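Local coordinates for protein nucleotidyl transferase (Methanothermobacter thermautotrophicus, PDB 6PLJ) that probably transfers nucleotidyl groups and may serve the synthesis of the pseudomurein cell wall, at residues L55-V60 / D231-T236; E216-N221 / L227-H232. One frame throughout, in Å; residues are numbered along the deposited sequence.

Contact 1: L55-V60 / D231-T236. With EDO (1,2-ethanediol), chain E.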
loop_
_atom_site.group_PDB
_atom_site.type_symbol
_atom_site.label_atom_id
_atom_site.label_comp_id
_atom_site.label_asym_id
_atom_site.label_seq_id
_atom_site.Cartn_x
_atom_site.Cartn_y
_atom_site.Cartn_z
ATOM N N LEU A 55 12.482 3.972 -8.638
ATOM C CA LEU A 55 12.452 3.794 -10.078
ATOM C C LEU A 55 11.543 4.820 -10.728
ATOM O O LEU A 55 10.557 5.251 -10.135
ATOM C CB LEU A 55 11.992 2.381 -10.442
ATOM C CG LEU A 55 13.040 1.284 -10.259
ATOM C CD1 LEU A 55 12.346 -0.058 -10.329
ATOM C CD2 LEU A 55 14.132 1.398 -11.304
ATOM N N PRO A 56 11.875 5.229 -11.960
ATOM C CA PRO A 56 11.108 6.285 -12.589
ATOM C C PRO A 56 9.779 5.790 -13.091
ATOM O O PRO A 56 9.681 4.694 -13.658
ATOM C CB PRO A 56 11.972 6.692 -13.779
ATOM C CG PRO A 56 12.744 5.481 -14.100
ATOM C CD PRO A 56 13.037 4.840 -12.778
ATOM N N LEU A 57 8.774 6.633 -12.914
ATOM C CA LEU A 57 7.443 6.349 -13.344
ATOM C C LEU A 57 6.676 7.663 -13.476
ATOM O O LEU A 57 6.643 8.443 -12.520
ATOM C CB LEU A 57 6.779 5.463 -12.286
ATOM C CG LEU A 57 5.653 4.584 -12.752
ATOM C CD1 LEU A 57 6.170 3.509 -13.702
ATOM C CD2 LEU A 57 4.988 3.971 -11.520
ATOM N N ASN A 58 6.110 7.910 -14.658
ATOM C CA ASN A 58 5.224 9.058 -14.887
ATOM C C ASN A 58 5.952 10.401 -14.631
ATOM O O ASN A 58 5.364 11.340 -14.079
ATOM C CB ASN A 58 3.970 8.904 -13.997
ATOM C CG ASN A 58 2.707 9.472 -14.629
ATOM O OD1 ASN A 58 2.543 9.464 -15.848
ATOM N ND2 ASN A 58 1.788 9.930 -13.788
ATOM N N GLY A 59 7.230 10.482 -15.016
ATOM C CA GLY A 59 8.055 11.671 -14.733
ATOM C C GLY A 59 8.467 11.867 -13.276
ATOM O O GLY A 59 9.140 12.844 -12.940
ATOM N N VAL A 60 8.097 10.932 -12.401
ATOM C CA VAL A 60 8.440 11.008 -10.979
ATOM C C VAL A 60 9.018 9.643 -10.596
ATOM O O VAL A 60 9.634 8.988 -11.436
ATOM C CB VAL A 60 7.226 11.453 -10.122
ATOM C CG1 VAL A 60 6.856 12.898 -10.448
ATOM C CG2 VAL A 60 6.029 10.532 -10.309
ATOM N N ASP A 231 4.898 -0.143 -18.588
ATOM C CA ASP A 231 4.236 -0.283 -19.893
ATOM C C ASP A 231 2.793 0.218 -19.859
ATOM O O ASP A 231 2.321 0.851 -20.818
ATOM C CB ASP A 231 4.279 -1.732 -20.381
ATOM C CG ASP A 231 5.674 -2.172 -20.822
ATOM O OD1 ASP A 231 6.577 -1.323 -20.994
ATOM O OD2 ASP A 231 5.856 -3.391 -20.974
ATOM N N HIS A 232 2.094 -0.057 -18.764
ATOM C CA HIS A 232 0.733 0.456 -18.578
ATOM C C HIS A 232 0.697 1.984 -18.527
ATOM O O HIS A 232 -0.150 2.606 -19.171
ATOM C CB HIS A 232 0.145 -0.132 -17.300
ATOM C CG HIS A 232 -1.055 0.583 -16.781
ATOM N ND1 HIS A 232 -2.267 0.570 -17.425
ATOM C CD2 HIS A 232 -1.240 1.286 -15.641
ATOM C CE1 HIS A 232 -3.150 1.250 -16.711
ATOM N NE2 HIS A 232 -2.547 1.699 -15.625
ATOM N N PHE A 233 1.612 2.559 -17.745
ATOM C CA PHE A 233 1.742 4.013 -17.608
ATOM C C PHE A 233 2.058 4.670 -18.963
ATOM O O PHE A 233 1.424 5.666 -19.328
ATOM C CB PHE A 233 2.799 4.366 -16.545
ATOM C CG PHE A 233 2.247 4.469 -15.140
ATOM C CD1 PHE A 233 1.743 3.360 -14.487
ATOM C CD2 PHE A 233 2.244 5.685 -14.472
ATOM C CE1 PHE A 233 1.227 3.459 -13.209
ATOM C CE2 PHE A 233 1.740 5.790 -13.190
ATOM C CZ PHE A 233 1.235 4.675 -12.554
ATOM N N LEU A 234 2.990 4.089 -19.719
ATOM C CA LEU A 234 3.333 4.595 -21.071
ATOM C C LEU A 234 2.118 4.570 -22.012
ATOM O O LEU A 234 1.957 5.471 -22.843
ATOM C CB LEU A 234 4.499 3.814 -21.687
ATOM C CG LEU A 234 5.871 4.082 -21.066
ATOM C CD1 LEU A 234 6.877 3.024 -21.481
ATOM C CD2 LEU A 234 6.384 5.471 -21.429
ATOM N N ARG A 235 1.254 3.563 -21.879
ATOM C CA ARG A 235 0.041 3.481 -22.713
ATOM C C ARG A 235 -0.993 4.525 -22.365
ATOM O O ARG A 235 -1.592 5.112 -23.264
ATOM C CB ARG A 235 -0.657 2.132 -22.597
ATOM C CG ARG A 235 -0.055 1.035 -23.427
ATOM C CD ARG A 235 -1.031 -0.131 -23.494
ATOM N NE ARG A 235 -1.262 -0.724 -22.175
ATOM C CZ ARG A 235 -0.483 -1.644 -21.592
ATOM N NH1 ARG A 235 -0.809 -2.101 -20.393
ATOM N NH2 ARG A 235 0.610 -2.107 -22.183
ATOM N N THR A 236 -1.214 4.735 -21.067
ATOM C CA THR A 236 -2.289 5.592 -20.578
ATOM C C THR A 236 -1.828 7.033 -20.333
ATOM O O THR A 236 -2.592 7.828 -19.782
ATOM C CB THR A 236 -2.896 5.012 -19.288
ATOM O OG1 THR A 236 -1.876 4.900 -18.288
ATOM C CG2 THR A 236 -3.485 3.630 -19.552
HETATM C C1 EDO E . 9.200 -5.250 -20.962
HETATM O O1 EDO E . 8.440 -4.077 -21.258
HETATM C C2 EDO E . 8.268 -6.301 -20.380
HETATM O O2 EDO E . 7.095 -5.653 -19.870
#
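D231 OD2 accepts two hydrogen bonds from one 1,2-ethanediol. The diol's O1 lies 2.7 Å from D231 OD2 and its O2 lies 2.8 Å from the same atom. Both ends of the small molecule thus close on a single carboxylate oxygen. The diol probably came from the crystallisation liquor.

Two residues further along the helix, F233 makes the contact with 55-60. L57 comes over one face of its ring, and the two side chains cross at about a right angle. L57 CD2 sits 4.0 Å from the centre of the F233 ring, only 13° off the ring normal, a CH-pi contact. The leucine CG stands opposite its own backbone N (chi1 -155°), and from there the branch reaches the phenyl face. N58 meets the ring differently. Its CB touches F233 CD2 at the edge, at 3.7 Å, and its amide plane stands 80° from the ring plane. N58 and F233 are both modelled in two conformers, so this describes one of them.

L57 and N58 belong to a tight turn. L57 to V60 form a type I' turn, with N58 and G59 at its corners. L57 N to V60 O measures 2.9 Å, and V60 N bonds back to L57 O. L57 also packs on Y226 and I229 of the same helix and on V62 and A65 of helix 62-72.

No hydrogen bond joins the two segments. The hairpin and residues 231-236 of the helix therefore meet by apolar and CH-pi packing, which relies on shape and on the methyl over the ring face rather than on polar bonds.

Contact 2: E216-N221 / L227-H232. With EDO (1,2-ethanediol), chain E.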
loop_
_atom_site.group_PDB
_atom_site.type_symbol
_atom_site.label_atom_id
_atom_site.label_comp_id
_atom_site.label_asym_id
_atom_site.label_seq_id
_atom_site.Cartn_x
_atom_site.Cartn_y
_atom_site.Cartn_z
ATOM N N GLU A 216 -3.689 -2.947 -11.305
ATOM C CA GLU A 216 -3.799 -2.355 -9.962
ATOM C C GLU A 216 -3.335 -3.293 -8.847
ATOM O O GLU A 216 -2.876 -2.824 -7.800
ATOM C CB GLU A 216 -5.235 -1.894 -9.696
ATOM C CG GLU A 216 -5.697 -0.794 -10.640
ATOM C CD GLU A 216 -7.034 -0.196 -10.248
ATOM O OE1 GLU A 216 -7.904 -0.934 -9.763
ATOM O OE2 GLU A 216 -7.199 1.029 -10.441
ATOM N N LEU A 217 -3.407 -4.599 -9.088
ATOM C CA LEU A 217 -2.986 -5.603 -8.110
ATOM C C LEU A 217 -1.480 -5.838 -8.077
ATOM O O LEU A 217 -1.000 -6.562 -7.209
ATOM C CB LEU A 217 -3.685 -6.933 -8.411
ATOM C CG LEU A 217 -5.167 -6.960 -8.066
ATOM C CD1 LEU A 217 -5.949 -7.890 -8.989
ATOM C CD2 LEU A 217 -5.348 -7.357 -6.610
ATOM N N VAL A 218 -0.739 -5.263 -9.017
ATOM C CA VAL A 218 0.676 -5.572 -9.151
ATOM C C VAL A 218 1.522 -4.777 -8.177
ATOM O O VAL A 218 1.632 -3.557 -8.288
ATOM C CB VAL A 218 1.172 -5.324 -10.592
ATOM C CG1 VAL A 218 2.675 -5.604 -10.712
ATOM C CG2 VAL A 218 0.393 -6.194 -11.579
ATOM N N ASN A 219 2.111 -5.472 -7.213
ATOM C CA ASN A 219 3.166 -4.894 -6.384
ATOM C C ASN A 219 4.500 -5.257 -7.022
ATOM O O ASN A 219 4.651 -6.350 -7.583
ATOM C CB ASN A 219 3.106 -5.417 -4.947
ATOM C CG ASN A 219 3.123 -6.939 -4.881
ATOM O OD1 ASN A 219 2.242 -7.580 -5.429
ATOM N ND2 ASN A 219 4.134 -7.512 -4.263
ATOM N N ILE A 220 5.463 -4.350 -6.922
ATOM C CA ILE A 220 6.780 -4.536 -7.527
ATOM C C ILE A 220 7.600 -5.458 -6.639
ATOM O O ILE A 220 8.191 -5.019 -5.645
ATOM C CB ILE A 220 7.492 -3.211 -7.782
ATOM C CG1 ILE A 220 6.657 -2.372 -8.746
ATOM C CG2 ILE A 220 8.890 -3.473 -8.363
ATOM C CD1 ILE A 220 7.101 -0.930 -8.848
ATOM N N ASN A 221 7.579 -6.737 -6.974
ATOM C CA ASN A 221 8.381 -7.727 -6.286
ATOM C C ASN A 221 9.570 -8.072 -7.161
ATOM O O ASN A 221 10.715 -8.106 -6.698
ATOM C CB ASN A 221 7.551 -8.965 -5.989
ATOM C CG ASN A 221 8.352 -10.037 -5.291
ATOM O OD1 ASN A 221 9.097 -9.753 -4.351
ATOM N ND2 ASN A 221 8.222 -11.277 -5.756
ATOM N N LEU A 227 8.350 -3.346 -14.940
ATOM C CA LEU A 227 8.276 -3.123 -16.379
ATOM C C LEU A 227 6.839 -3.215 -16.864
ATOM O O LEU A 227 6.428 -2.446 -17.725
ATOM C CB LEU A 227 9.160 -4.098 -17.142
ATOM C CG LEU A 227 10.660 -3.975 -16.842
ATOM C CD1 LEU A 227 11.404 -5.080 -17.566
ATOM C CD2 LEU A 227 11.186 -2.615 -17.229
ATOM N N ARG A 228 6.090 -4.144 -16.288
ATOM C CA ARG A 228 4.663 -4.290 -16.587
ATOM C C ARG A 228 3.879 -3.017 -16.232
ATOM O O ARG A 228 3.066 -2.534 -17.003
ATOM C CB ARG A 228 4.111 -5.498 -15.855
ATOM C CG ARG A 228 2.645 -5.760 -16.104
ATOM C CD ARG A 228 2.140 -6.925 -15.293
ATOM N NE ARG A 228 0.699 -7.044 -15.458
ATOM C CZ ARG A 228 -0.082 -7.901 -14.822
ATOM N NH1 ARG A 228 0.415 -8.750 -13.924
ATOM N NH2 ARG A 228 -1.393 -7.897 -15.072
ATOM N N ILE A 229 4.140 -2.467 -15.055
ATOM C CA ILE A 229 3.503 -1.237 -14.636
ATOM C C ILE A 229 3.931 -0.078 -15.530
ATOM O O ILE A 229 3.102 0.718 -15.957
ATOM C CB ILE A 229 3.811 -0.929 -13.157
ATOM C CG1 ILE A 229 3.088 -1.939 -12.271
ATOM C CG2 ILE A 229 3.426 0.505 -12.812
ATOM C CD1 ILE A 229 3.631 -2.031 -10.861
ATOM N N ARG A 230 5.219 0.006 -15.810
ATOM C CA ARG A 230 5.728 1.104 -16.657
ATOM C C ARG A 230 5.042 1.049 -18.029
ATOM O O ARG A 230 4.697 2.062 -18.531
ATOM C CB ARG A 230 7.256 1.035 -16.769
ATOM C CG ARG A 230 7.874 2.094 -17.669
ATOM C CD ARG A 230 9.394 1.933 -17.771
ATOM N NE ARG A 230 9.747 0.966 -18.792
ATOM C CZ ARG A 230 10.973 0.527 -19.053
ATOM N NH1 ARG A 230 11.152 -0.364 -20.014
ATOM N NH2 ARG A 230 12.009 0.949 -18.350
ATOM N N ASP A 231 4.898 -0.143 -18.588
ATOM C CA ASP A 231 4.236 -0.283 -19.893
ATOM C C ASP A 231 2.793 0.218 -19.859
ATOM O O ASP A 231 2.321 0.851 -20.818
ATOM C CB ASP A 231 4.279 -1.732 -20.381
ATOM C CG ASP A 231 5.674 -2.172 -20.822
ATOM O OD1 ASP A 231 6.577 -1.323 -20.994
ATOM O OD2 ASP A 231 5.856 -3.391 -20.974
ATOM N N HIS A 232 2.094 -0.057 -18.764
ATOM C CA HIS A 232 0.733 0.456 -18.578
ATOM C C HIS A 232 0.697 1.984 -18.527
ATOM O O HIS A 232 -0.150 2.606 -19.171
ATOM C CB HIS A 232 0.145 -0.132 -17.300
ATOM C CG HIS A 232 -1.055 0.583 -16.781
ATOM N ND1 HIS A 232 -2.267 0.570 -17.425
ATOM C CD2 HIS A 232 -1.240 1.286 -15.641
ATOM C CE1 HIS A 232 -3.150 1.250 -16.711
ATOM N NE2 HIS A 232 -2.547 1.699 -15.625
HETATM C C1 EDO E . 9.200 -5.250 -20.962
HETATM O O1 EDO E . 8.440 -4.077 -21.258
HETATM C C2 EDO E . 8.268 -6.301 -20.380
HETATM O O2 EDO E . 7.095 -5.653 -19.870
#
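V218 and I220 both pack on I229 through carbon atoms. I229 CD1 lies 3.7 Å from V218 CG1 and 3.7 Å from I220 CG1. The same methyl also comes within 3.6 Å of the V218 carbonyl O. The V218 and I229 side chains lie alongside each other, pointing opposite ways.

The second methyl of V218 has a different partner. With CG1 anti to the backbone N (chi1 178°), CG2 is turned to R228. It lies over one face of the guanidinium, 3.5 Å from R228 NH1 and nearer that corner than the middle. The R228 chain runs extended to get there, and it also touches I215.

No hydrogen bond crosses between the segments. The loop has polar ties of its own: I220 shares a backbone bond with D132, and N221 N binds D225 OD2.

The ethanediol also packs here, with its O2 3.8 Å from L227 CB. Replacing D231 by an alanine removes the carboxylate, which would probably leave both diol hydroxyls without this acceptor and the molecule more mobile beside L227.

The arrangement is a helix packed back on the loop that leads into it. It seats the C-terminal helix 223-236 on the alpha/beta fold of this MobA-like protein.

Following the chain from the N terminus, the hairpin 55-60 comes first, and 170 residues separate it from 231-236. Most of the mixed sheet is built in that interval. After strand 205-210 the chain enters loop 216-221, then helix 223-236. Contact 2 closes a short loop, 5 residues between its segments, while contact 1 closes the long one. Both end on helix 223-236 and share D231 and H232. The touching residues of contact 2 fall within the span from L57 to F233. L57 also joins the two directly: its CD1 lies 3.8 Å from R230 CA. The C-terminal helix is thus held by an early hairpin and by its own lead-in loop.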